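Local structure of Bcl10-interacting CARD protein (Homo sapiens, 4FH0) at residues A[30-35]-A[79-84]. The protein associates with BCL10 through a CARD-CARD interaction and plays a role in inhibiting BCL10-induced activation of NF-kappa-B. The protein carries 2 engineered substitutions. Residues are numbered along the deposited sequence; the frame is centred on the assembly and turned at random. Where two conformers were deposited one is given.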
loop_
_atom_site.group_PDB
_atom_site.type_symbol
_atom_site.label_atom_id
_atom_site.label_comp_id
_atom_site.label_asym_id
_atom_site.label_seq_id
_atom_site.Cartn_x
_atom_site.Cartn_y
_atom_site.Cartn_z
ATOM N N ASP A 30 -0.435 8.021 3.782
ATOM C CA ASP A 30 0.604 8.972 3.438
ATOM C C ASP A 30 1.965 8.485 3.912
ATOM O O ASP A 30 2.961 8.625 3.186
ATOM C CB ASP A 30 0.284 10.336 4.039
ATOM C CG ASP A 30 -0.971 10.942 3.466
ATOM O OD1 ASP A 30 -1.529 10.409 2.457
ATOM O OD2 ASP A 30 -1.405 11.948 4.056
ATOM N N ARG A 31 2.024 7.922 5.118
ATOM C CA ARG A 31 3.294 7.431 5.636
ATOM C C ARG A 31 3.775 6.192 4.891
ATOM O O ARG A 31 4.977 6.014 4.711
ATOM C CB ARG A 31 3.183 7.134 7.119
ATOM C CG ARG A 31 3.006 8.400 7.916
ATOM C CD ARG A 31 2.731 8.103 9.338
ATOM N NE ARG A 31 2.685 9.324 10.119
ATOM C CZ ARG A 31 2.061 9.452 11.284
ATOM N NH1 ARG A 31 1.381 8.442 11.820
ATOM N NH2 ARG A 31 2.099 10.610 11.909
ATOM N N ILE A 32 2.847 5.324 4.479
ATOM C CA ILE A 32 3.194 4.171 3.683
ATOM C C ILE A 32 3.801 4.617 2.349
ATOM O O ILE A 32 4.809 4.063 1.901
ATOM C CB ILE A 32 1.949 3.293 3.469
ATOM C CG1 ILE A 32 1.587 2.608 4.799
ATOM C CG2 ILE A 32 2.192 2.256 2.398
ATOM C CD1 ILE A 32 0.205 1.955 4.831
ATOM N N ILE A 33 3.191 5.609 1.718
ATOM C CA ILE A 33 3.696 6.118 0.457
ATOM C C ILE A 33 5.111 6.659 0.641
ATOM O O ILE A 33 6.008 6.403 -0.174
ATOM C CB ILE A 33 2.761 7.177 -0.102
ATOM C CG1 ILE A 33 1.530 6.486 -0.676
ATOM C CG2 ILE A 33 3.448 8.025 -1.184
ATOM C CD1 ILE A 33 0.377 7.413 -0.851
ATOM N N LEU A 34 5.330 7.391 1.727
ATOM C CA LEU A 34 6.668 7.911 1.995
ATOM C C LEU A 34 7.685 6.795 2.199
ATOM O O LEU A 34 8.797 6.861 1.689
ATOM C CB LEU A 34 6.647 8.853 3.170
ATOM C CG LEU A 34 5.985 10.168 2.765
ATOM C CD1 LEU A 34 5.917 11.064 3.964
ATOM C CD2 LEU A 34 6.748 10.839 1.636
ATOM N N GLN A 35 7.286 5.753 2.905
ATOM C CA GLN A 35 8.140 4.595 3.108
ATOM C C GLN A 35 8.544 3.961 1.775
ATOM O O GLN A 35 9.672 3.517 1.609
ATOM C CB GLN A 35 7.398 3.567 3.953
ATOM C CG GLN A 35 8.277 2.513 4.510
ATOM C CD GLN A 35 9.253 3.115 5.489
ATOM O OE1 GLN A 35 8.893 3.970 6.308
ATOM N NE2 GLN A 35 10.477 2.708 5.391
ATOM N N GLN A 79 6.266 -7.085 -1.429
ATOM C CA GLN A 79 6.960 -7.332 -0.166
ATOM C C GLN A 79 7.234 -6.030 0.589
ATOM O O GLN A 79 6.986 -5.936 1.794
ATOM C CB GLN A 79 8.270 -8.071 -0.434
ATOM C CG GLN A 79 9.042 -8.355 0.838
ATOM C CD GLN A 79 10.220 -9.305 0.639
ATOM O OE1 GLN A 79 10.655 -9.577 -0.481
ATOM N NE2 GLN A 79 10.731 -9.823 1.740
ATOM N N GLU A 80 7.717 -5.014 -0.121
ATOM C CA GLU A 80 7.994 -3.738 0.513
ATOM C C GLU A 80 6.718 -3.102 1.034
ATOM O O GLU A 80 6.734 -2.470 2.081
ATOM C CB GLU A 80 8.733 -2.803 -0.450
ATOM C CG GLU A 80 10.110 -3.305 -0.842
ATOM C CD GLU A 80 11.074 -3.403 0.338
ATOM O OE1 GLU A 80 10.930 -2.654 1.329
ATOM O OE2 GLU A 80 11.994 -4.232 0.267
ATOM N N PHE A 81 5.616 -3.250 0.307
ATOM C CA PHE A 81 4.353 -2.738 0.799
ATOM C C PHE A 81 4.003 -3.370 2.146
ATOM O O PHE A 81 3.584 -2.676 3.066
ATOM C CB PHE A 81 3.220 -2.967 -0.201
ATOM C CG PHE A 81 1.890 -2.616 0.359
ATOM C CD1 PHE A 81 1.482 -1.295 0.445
ATOM C CD2 PHE A 81 1.048 -3.604 0.832
ATOM C CE1 PHE A 81 0.236 -0.973 0.994
ATOM C CE2 PHE A 81 -0.159 -3.277 1.413
ATOM C CZ PHE A 81 -0.574 -1.966 1.480
ATOM N N TYR A 82 4.142 -4.692 2.271
ATOM C CA TYR A 82 3.811 -5.340 3.539
ATOM C C TYR A 82 4.694 -4.845 4.664
ATOM O O TYR A 82 4.231 -4.691 5.790
ATOM C CB TYR A 82 3.849 -6.857 3.435
ATOM C CG TYR A 82 2.562 -7.395 2.840
ATOM C CD1 TYR A 82 2.436 -7.639 1.485
ATOM C CD2 TYR A 82 1.458 -7.624 3.635
ATOM C CE1 TYR A 82 1.245 -8.103 0.955
ATOM C CE2 TYR A 82 0.270 -8.107 3.110
ATOM C CZ TYR A 82 0.156 -8.332 1.774
ATOM O OH TYR A 82 -1.039 -8.777 1.227
ATOM N N ARG A 83 5.964 -4.591 4.382
ATOM C CA ARG A 83 6.822 -4.042 5.411
ATOM C C ARG A 83 6.348 -2.644 5.810
ATOM O O ARG A 83 6.277 -2.312 6.993
ATOM C CB ARG A 83 8.281 -4.008 4.970
ATOM C CG ARG A 83 9.148 -3.300 6.030
ATOM C CD ARG A 83 10.609 -3.633 5.878
ATOM N NE ARG A 83 11.490 -2.741 6.641
ATOM C CZ ARG A 83 11.980 -1.602 6.159
ATOM N NH1 ARG A 83 11.663 -1.209 4.930
ATOM N NH2 ARG A 83 12.785 -0.854 6.891
ATOM N N ALA A 84 5.985 -1.821 4.835
ATOM C CA ALA A 84 5.507 -0.473 5.121
ATOM C C ALA A 84 4.216 -0.500 5.930
ATOM O O ALA A 84 3.982 0.336 6.817
ATOM C CB ALA A 84 5.306 0.302 3.806
#
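Ile32 and Gln35 both close on Ala84 where helix 26-37 meets helix 75-88 in the six-helix, death-fold bundle of the caspase recruitment domain. The segments cross at a steep incline, their N-to-C directions 133° apart, and the axes come within 9.4 Å, with the small Ala84 side chain pointing into the interface. The tight part is apolar and largely buried. With CG2 trans to the backbone N, the first torsion of Ile32 sends that methyl between Ala84 and Phe81, 3.9 Å from Ala84 CB and, obliquely, 4.0 Å from Phe81 CE1. The other branch, through CG1, rests by the carbonyl O of Ala84. Phe81 carries the packing on to helix 7-18, where its ring touches Leu11 and Leu18. Gln35 adds its methylenes, CB and CG, to the same Ala84 methyl, CG lying 3.8 Å from Ala84 CB. A bend at chi2 (65°) then turns its amide off that methyl, with OE1 hydrogen-bonded to His88 NE2, farther along helix 75-88, and NE2 on the Arg83 side. Here the contact is loose. The exposed Arg83 runs out extended from CG to NE, and its side chain lies about 5 Å from a sulfate ion, probably from the crystallisation liquor. Its guanidinium stands nearly perpendicular to the Gln35 amide, 88° between planes, and NH1 comes no nearer than 4.1 Å to Gln35 NE2.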